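Local coordinates for translation initiation factor eIF2 assembly protein (Schizosaccharomyces pombe, PDB 4ZGP) that acts as an ATP-dependent chaperone that binds the gamma subunit of eIF2 and allows it to assemble with the alpha and beta subunits, at residues 118-123 with 131-136; 184-189 with 255-260. All coordinates share one frame; numbering follows the deposited sequence.

Contact 1 of 2, residues 118-123 with 131-136; sequences WSTPKD and GSLKCT. With ADP (adenosine-5'-diphosphate), chain C.
Leu133 meets Thr120, Pro121 and Lys122 with its two methyl branches, inside the loop that follows strand 112-115 in this ATP-grasp protein and lines the ADP pocket. The branches divide the work: Leu133 CD1 lies 4.0 Å from Thr120 CG2, the side chains meeting at a slant, and 3.3 Å from O4' of the ADP ribose, whereas CD2 packs against the backbone and ring of Pro121. With CG2 anti to the backbone N, the Thr120 methyl turns to Leu133 and the ribose C5', and Thr120 OG1 is left beside the alpha-phosphate, 2.8 Å from ADP O2A. Replacing Thr120 by alanine would remove OG1 and CG2, and is likely to leave ADP O2A without its hydroxyl partner and a gap beside Leu133 CD1. Lys122 is extended through its middle torsions, and a bend at the last (chi4 -74°) brings NZ to the beta-phosphate, where it bonds ADP O3B at 3.0 Å. Farther out, Val113 backs Thr120 and Leu133, and Leu144 of helix 138-146 touches Pro121 and Leu133. Pro121 centres an inverse gamma turn, closed by Lys122 N to Thr120 O at 2.7 Å. Leu133 sits in an ST turn: Ser132 OG accepts from Lys134 N, 3.0 Å away, at 165°.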
loop_
_atom_site.group_PDB
_atom_site.type_symbol
_atom_site.label_atom_id
_atom_site.label_comp_id
_atom_site.label_asym_id
_atom_site.label_seq_id
_atom_site.Cartn_x
_atom_site.Cartn_y
_atom_site.Cartn_z
ATOM N N TRP A 118 4.769 -3.433 -3.740
ATOM C CA TRP A 118 3.980 -2.190 -3.729
ATOM C C TRP A 118 2.485 -2.377 -3.513
ATOM O O TRP A 118 1.886 -1.605 -2.767
ATOM C CB TRP A 118 4.160 -1.389 -5.023
ATOM C CG TRP A 118 5.581 -1.037 -5.320
ATOM C CD1 TRP A 118 6.281 0.058 -4.871
ATOM C CD2 TRP A 118 6.483 -1.794 -6.119
ATOM N NE1 TRP A 118 7.575 0.015 -5.349
ATOM C CE2 TRP A 118 7.717 -1.103 -6.134
ATOM C CE3 TRP A 118 6.364 -2.988 -6.847
ATOM C CZ2 TRP A 118 8.825 -1.575 -6.826
ATOM C CZ3 TRP A 118 7.460 -3.452 -7.539
ATOM C CH2 TRP A 118 8.681 -2.744 -7.524
ATOM N N SER A 119 1.887 -3.375 -4.162
ATOM C CA SER A 119 0.429 -3.423 -4.278
ATOM C C SER A 119 -0.239 -4.541 -3.466
ATOM O O SER A 119 0.144 -5.702 -3.546
ATOM C CB SER A 119 0.036 -3.569 -5.751
ATOM O OG SER A 119 0.688 -2.597 -6.548
ATOM N N THR A 120 -1.228 -4.150 -2.682
ATOM C CA THR A 120 -2.093 -5.078 -1.945
ATOM C C THR A 120 -3.180 -5.566 -2.903
ATOM O O THR A 120 -3.747 -4.760 -3.635
ATOM C CB THR A 120 -2.694 -4.375 -0.693
ATOM O OG1 THR A 120 -1.623 -3.858 0.118
ATOM C CG2 THR A 120 -3.549 -5.310 0.147
ATOM N N PRO A 121 -3.462 -6.886 -2.912
ATOM C CA PRO A 121 -4.421 -7.483 -3.851
ATOM C C PRO A 121 -5.868 -7.200 -3.460
ATOM O O PRO A 121 -6.701 -8.101 -3.313
ATOM C CB PRO A 121 -4.086 -8.985 -3.777
ATOM C CG PRO A 121 -3.569 -9.187 -2.401
ATOM C CD PRO A 121 -2.781 -7.916 -2.103
ATOM N N LYS A 122 -6.169 -5.923 -3.293
ATOM C CA LYS A 122 -7.492 -5.489 -2.861
ATOM C C LYS A 122 -8.519 -5.771 -3.957
ATOM O O LYS A 122 -9.723 -5.822 -3.708
ATOM C CB LYS A 122 -7.485 -4.001 -2.511
ATOM C CG LYS A 122 -6.931 -3.125 -3.618
ATOM C CD LYS A 122 -7.146 -1.637 -3.350
ATOM C CE LYS A 122 -6.441 -0.770 -4.394
ATOM N NZ LYS A 122 -4.953 -0.723 -4.215
ATOM N N ASP A 123 -8.027 -5.958 -5.171
ATOM C CA ASP A 123 -8.904 -6.125 -6.331
ATOM C C ASP A 123 -9.348 -7.559 -6.494
ATOM O O ASP A 123 -10.142 -7.875 -7.380
ATOM C CB ASP A 123 -8.191 -5.689 -7.600
ATOM C CG ASP A 123 -6.989 -6.568 -7.910
ATOM O OD1 ASP A 123 -6.043 -6.610 -7.082
ATOM O OD2 ASP A 123 -7.000 -7.236 -8.961
ATOM N N GLY A 131 -14.694 -13.439 0.940
ATOM C CA GLY A 131 -14.817 -12.035 0.575
ATOM C C GLY A 131 -13.902 -11.084 1.335
ATOM O O GLY A 131 -14.181 -9.893 1.446
ATOM N N SER A 132 -12.790 -11.601 1.839
ATOM C CA SER A 132 -11.911 -10.823 2.703
ATOM C C SER A 132 -10.453 -10.955 2.260
ATOM O O SER A 132 -10.095 -11.918 1.596
ATOM C CB SER A 132 -12.076 -11.281 4.158
ATOM O OG SER A 132 -11.150 -10.651 5.017
ATOM N N LEU A 133 -9.621 -9.989 2.640
ATOM C CA LEU A 133 -8.196 -10.072 2.385
ATOM C C LEU A 133 -7.514 -10.966 3.419
ATOM O O LEU A 133 -6.351 -11.333 3.260
ATOM C CB LEU A 133 -7.550 -8.679 2.412
ATOM C CG LEU A 133 -7.736 -7.794 1.180
ATOM C CD1 LEU A 133 -7.114 -6.440 1.441
ATOM C CD2 LEU A 133 -7.079 -8.448 0.005
ATOM N N LYS A 134 -8.244 -11.287 4.477
ATOM C CA LYS A 134 -7.717 -12.113 5.556
ATOM C C LYS A 134 -7.291 -13.496 5.065
ATOM O O LYS A 134 -8.071 -14.207 4.453
ATOM C CB LYS A 134 -8.763 -12.247 6.653
ATOM C CG LYS A 134 -8.314 -12.994 7.902
ATOM C CD LYS A 134 -9.490 -13.092 8.873
ATOM C CE LYS A 134 -9.077 -13.603 10.240
ATOM N NZ LYS A 134 -10.278 -13.707 11.148
ATOM N N CYS A 135 -6.040 -13.865 5.325
ATOM C CA CYS A 135 -5.525 -15.169 4.912
ATOM C C CYS A 135 -4.979 -15.857 6.144
ATOM O O CYS A 135 -4.266 -15.229 6.935
ATOM C CB CYS A 135 -4.425 -15.046 3.858
ATOM S SG CYS A 135 -4.947 -14.284 2.316
ATOM N N THR A 136 -5.299 -17.140 6.307
ATOM C CA THR A 136 -4.831 -17.884 7.477
ATOM C C THR A 136 -3.901 -19.035 7.109
ATOM O O THR A 136 -3.308 -19.664 7.983
ATOM C CB THR A 136 -6.014 -18.453 8.284
ATOM O OG1 THR A 136 -6.838 -19.259 7.419
ATOM C CG2 THR A 136 -6.846 -17.324 8.855
HETATM P PB ADP C . -2.917 -0.013 -1.352
HETATM O O1B ADP C . -2.106 1.168 -0.841
HETATM O O2B ADP C . -2.250 -0.773 -2.484
HETATM O O3B ADP C . -4.375 0.360 -1.520
HETATM P PA ADP C . -3.019 -0.918 1.399
HETATM O O1A ADP C . -3.061 0.567 1.662
HETATM O O2A ADP C . -2.009 -1.839 2.062
HETATM O O3A ADP C . -2.885 -1.156 -0.195
HETATM O "O5'" ADP C . -4.482 -1.481 1.748
HETATM C "C5'" ADP C . -5.447 -1.798 0.746
HETATM C "C4'" ADP C . -6.738 -2.033 1.511
HETATM O "O4'" ADP C . -6.672 -3.300 2.168
HETATM C "C3'" ADP C . -6.906 -0.989 2.604
HETATM O "O3'" ADP C . -7.816 0.039 2.200
HETATM C "C2'" ADP C . -7.427 -1.751 3.804
HETATM O "O2'" ADP C . -8.843 -1.597 3.936
HETATM C "C1'" ADP C . -7.115 -3.207 3.527
HETATM N N9 ADP C . -6.003 -3.603 4.425
HETATM C C8 ADP C . -4.702 -3.290 4.239
HETATM N N7 ADP C . -3.933 -3.800 5.241
HETATM C C5 ADP C . -4.755 -4.456 6.091
HETATM C C6 ADP C . -4.588 -5.228 7.345
HETATM N N6 ADP C . -3.348 -5.382 7.879
HETATM N N1 ADP C . -5.699 -5.759 7.923
HETATM C C2 ADP C . -6.918 -5.597 7.362
HETATM N N3 ADP C . -7.143 -4.909 6.223
HETATM C C4 ADP C . -6.116 -4.326 5.549
#

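Contact 2 of 2, residues 184-189 with 255-260; sequences EWFPMH and WLIDIN. With ADP (adenosine-5'-diphosphate), chain C.
A small apolar contact joins Phe186 and Met188, in the loop after strand 180-184, to Ile257 on strand 253-261, bridging the two sheets of the ATP-grasp fold around ADP. Ile257 CD1 is the shared atom: Met188 comes to it tip to tip, CE at 3.9 Å, its chain bent at the last torsion (chi3 52°), while Phe186 presents its ring edge, CZ 4.3 Å away. The same side chains border the nucleotide: one face of the Phe186 ring lies against adenine N1, displaced from the ring centre, and Met188 SD approaches the ribose at O2'. Trp185 CD1 meets adenine C2 obliquely. The backbone reads the base through two bonds, ADP N6 to Glu184 O at 2.9 Å and Phe186 N to ADP N1 at 3.2 Å, the latter almost straight (175°). At the phosphate end Ile257 CG2 lies 3.4 Å from ADP O1A, and Asp258 OD2 stands 2.6 Å from ADP O1B. Asp258 OD1 and OD2 accept weak bonds from Ile259 N and Asn260 ND2, respectively, and OD1 forms a salt bridge with Lys115; Asp258 and Asn260 are inferred magnesium ligands. A classic beta bulge sets Ile257 and Asp258 opposite Asp246 of strand 243-250. That strand also supplies Tyr248, against Met188 and Ile257; Glu193 of strand 193-199 touches the same pair, and Trp37 of helix 34-40 packs on Asp258.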
loop_
_atom_site.group_PDB
_atom_site.type_symbol
_atom_site.label_atom_id
_atom_site.label_comp_id
_atom_site.label_asym_id
_atom_site.label_seq_id
_atom_site.Cartn_x
_atom_site.Cartn_y
_atom_site.Cartn_z
ATOM N N GLU A 184 0.228 -8.371 9.489
ATOM C CA GLU A 184 -0.734 -8.899 10.451
ATOM C C GLU A 184 -2.122 -8.359 10.133
ATOM O O GLU A 184 -2.297 -7.160 9.979
ATOM C CB GLU A 184 -0.358 -8.544 11.883
ATOM C CG GLU A 184 -1.414 -8.998 12.875
ATOM C CD GLU A 184 -0.899 -9.080 14.289
ATOM O OE1 GLU A 184 0.325 -8.916 14.499
ATOM O OE2 GLU A 184 -1.733 -9.312 15.188
ATOM N N TRP A 185 -3.098 -9.250 10.011
ATOM C CA TRP A 185 -4.464 -8.840 9.759
ATOM C C TRP A 185 -5.086 -8.249 11.007
ATOM O O TRP A 185 -4.872 -8.729 12.113
ATOM C CB TRP A 185 -5.304 -10.019 9.257
ATOM C CG TRP A 185 -6.769 -9.683 9.082
ATOM C CD1 TRP A 185 -7.372 -9.186 7.959
ATOM C CD2 TRP A 185 -7.799 -9.823 10.060
ATOM N NE1 TRP A 185 -8.715 -9.006 8.180
ATOM C CE2 TRP A 185 -9.003 -9.387 9.465
ATOM C CE3 TRP A 185 -7.821 -10.260 11.389
ATOM C CZ2 TRP A 185 -10.213 -9.385 10.150
ATOM C CZ3 TRP A 185 -9.028 -10.262 12.067
ATOM C CH2 TRP A 185 -10.206 -9.826 11.448
ATOM N N PHE A 186 -5.857 -7.186 10.829
ATOM C CA PHE A 186 -6.685 -6.695 11.904
ATOM C C PHE A 186 -7.962 -6.139 11.291
ATOM O O PHE A 186 -7.961 -5.638 10.167
ATOM C CB PHE A 186 -5.950 -5.643 12.731
ATOM C CG PHE A 186 -5.411 -4.519 11.919
ATOM C CD1 PHE A 186 -4.197 -4.645 11.244
ATOM C CD2 PHE A 186 -6.126 -3.334 11.804
ATOM C CE1 PHE A 186 -3.699 -3.595 10.476
ATOM C CE2 PHE A 186 -5.629 -2.283 11.040
ATOM C CZ PHE A 186 -4.417 -2.422 10.377
ATOM N N PRO A 187 -9.073 -6.268 12.005
ATOM C CA PRO A 187 -10.278 -5.665 11.443
ATOM C C PRO A 187 -10.119 -4.145 11.454
ATOM O O PRO A 187 -9.756 -3.588 12.484
ATOM C CB PRO A 187 -11.378 -6.142 12.393
ATOM C CG PRO A 187 -10.666 -6.331 13.714
ATOM C CD PRO A 187 -9.283 -6.816 13.357
ATOM N N MET A 188 -10.333 -3.477 10.331
ATOM C CA MET A 188 -10.212 -2.022 10.345
ATOM C C MET A 188 -11.469 -1.362 9.795
ATOM O O MET A 188 -12.084 -1.861 8.858
ATOM C CB MET A 188 -8.963 -1.555 9.581
ATOM C CG MET A 188 -8.834 -2.017 8.148
ATOM S SD MET A 188 -7.798 -0.879 7.178
ATOM C CE MET A 188 -6.317 -0.734 8.155
ATOM N N HIS A 189 -11.864 -0.254 10.412
ATOM C CA HIS A 189 -13.024 0.505 9.958
ATOM C C HIS A 189 -12.673 1.188 8.639
ATOM O O HIS A 189 -11.845 2.085 8.617
ATOM C CB HIS A 189 -13.445 1.536 11.003
ATOM C CG HIS A 189 -14.832 2.076 10.804
ATOM N ND1 HIS A 189 -15.705 1.568 9.862
ATOM C CD2 HIS A 189 -15.505 3.061 11.443
ATOM C CE1 HIS A 189 -16.855 2.221 9.928
ATOM N NE2 HIS A 189 -16.759 3.132 10.877
ATOM N N TRP A 255 -2.175 5.191 12.218
ATOM C CA TRP A 255 -1.278 4.149 11.768
ATOM C C TRP A 255 -0.930 4.377 10.317
ATOM O O TRP A 255 -1.822 4.512 9.495
ATOM C CB TRP A 255 -1.932 2.777 11.891
ATOM C CG TRP A 255 -2.293 2.431 13.270
ATOM C CD1 TRP A 255 -3.418 2.812 13.950
ATOM C CD2 TRP A 255 -1.530 1.624 14.164
ATOM N NE1 TRP A 255 -3.391 2.300 15.225
ATOM C CE2 TRP A 255 -2.250 1.552 15.377
ATOM C CE3 TRP A 255 -0.307 0.945 14.054
ATOM C CZ2 TRP A 255 -1.784 0.831 16.481
ATOM C CZ3 TRP A 255 0.151 0.224 15.150
ATOM C CH2 TRP A 255 -0.586 0.177 16.348
ATOM N N LEU A 256 0.355 4.366 9.994
ATOM C CA LEU A 256 0.764 4.389 8.589
ATOM C C LEU A 256 0.436 3.065 7.911
ATOM O O LEU A 256 0.828 2.017 8.395
ATOM C CB LEU A 256 2.270 4.681 8.493
ATOM C CG LEU A 256 2.868 4.653 7.088
ATOM C CD1 LEU A 256 2.365 5.856 6.269
ATOM C CD2 LEU A 256 4.397 4.687 7.169
ATOM N N ILE A 257 -0.270 3.091 6.785
ATOM C CA ILE A 257 -0.647 1.845 6.120
ATOM C C ILE A 257 0.157 1.598 4.848
ATOM O O ILE A 257 0.547 0.469 4.557
ATOM C CB ILE A 257 -2.166 1.833 5.794
ATOM C CG1 ILE A 257 -2.974 1.957 7.091
ATOM C CG2 ILE A 257 -2.562 0.587 5.009
ATOM C CD1 ILE A 257 -2.745 0.792 8.074
ATOM N N ASP A 258 0.443 2.657 4.090
ATOM C CA ASP A 258 1.187 2.459 2.851
ATOM C C ASP A 258 1.772 3.791 2.412
ATOM O O ASP A 258 1.328 4.841 2.862
ATOM C CB ASP A 258 0.280 1.886 1.751
ATOM C CG ASP A 258 1.063 1.189 0.628
ATOM O OD1 ASP A 258 2.282 0.953 0.746
ATOM O OD2 ASP A 258 0.437 0.852 -0.386
ATOM N N ILE A 259 2.779 3.717 1.556
ATOM C CA ILE A 259 3.359 4.907 0.934
ATOM C C ILE A 259 3.451 4.604 -0.562
ATOM O O ILE A 259 3.918 3.540 -0.964
ATOM C CB ILE A 259 4.755 5.284 1.533
ATOM C CG1 ILE A 259 4.649 5.608 3.036
ATOM C CG2 ILE A 259 5.338 6.519 0.792
ATOM C CD1 ILE A 259 5.949 6.061 3.693
ATOM N N ASN A 260 2.989 5.534 -1.392
ATOM C CA ASN A 260 2.966 5.351 -2.833
ATOM C C ASN A 260 3.535 6.569 -3.566
ATOM O O ASN A 260 3.603 7.634 -2.981
ATOM C CB ASN A 260 1.540 5.114 -3.299
ATOM C CG ASN A 260 1.038 3.752 -2.910
ATOM O OD1 ASN A 260 1.542 2.749 -3.394
ATOM N ND2 ASN A 260 0.048 3.708 -2.039
HETATM P PB ADP C . -2.917 -0.013 -1.352
HETATM O O1B ADP C . -2.106 1.168 -0.841
HETATM O O2B ADP C . -2.250 -0.773 -2.484
HETATM O O3B ADP C . -4.375 0.360 -1.520
HETATM P PA ADP C . -3.019 -0.918 1.399
HETATM O O1A ADP C . -3.061 0.567 1.662
HETATM O O2A ADP C . -2.009 -1.839 2.062
HETATM O O3A ADP C . -2.885 -1.156 -0.195
HETATM O "O5'" ADP C . -4.482 -1.481 1.748
HETATM C "C5'" ADP C . -5.447 -1.798 0.746
HETATM C "C4'" ADP C . -6.738 -2.033 1.511
HETATM O "O4'" ADP C . -6.672 -3.300 2.168
HETATM C "C3'" ADP C . -6.906 -0.989 2.604
HETATM O "O3'" ADP C . -7.816 0.039 2.200
HETATM C "C2'" ADP C . -7.427 -1.751 3.804
HETATM O "O2'" ADP C . -8.843 -1.597 3.936
HETATM C "C1'" ADP C . -7.115 -3.207 3.527
HETATM N N9 ADP C . -6.003 -3.603 4.425
HETATM C C8 ADP C . -4.702 -3.290 4.239
HETATM N N7 ADP C . -3.933 -3.800 5.241
HETATM C C5 ADP C . -4.755 -4.456 6.091
HETATM C C6 ADP C . -4.588 -5.228 7.345
HETATM N N6 ADP C . -3.348 -5.382 7.879
HETATM N N1 ADP C . -5.699 -5.759 7.923
HETATM C C2 ADP C . -6.918 -5.597 7.362
HETATM N N3 ADP C . -7.143 -4.909 6.223
HETATM C C4 ADP C . -6.116 -4.326 5.549
#

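Overall arrangement
The two contacts follow one another along the chain, with centres about 12 Å apart, and share one ADP. Contact 1 lies wholly in the loop between strand 112-115 and helix 138-146. Contact 2 reaches from the loop after strand 180-184, a neighbour of 112-115 in the three-stranded antiparallel sheet, to strand 253-261 at an edge of the five-stranded mixed sheet. ADP is therefore gripped between two sheets, as the name ATP-grasp implies. The contacts touch directly where Lys134 forms a cation-pi pair with Trp185 near the base; near the phosphates Trp118 O approaches Asp258 OD2 at 3.7 Å. Together they build much of the nucleotide site on which the ATP-dependent chaperone depends.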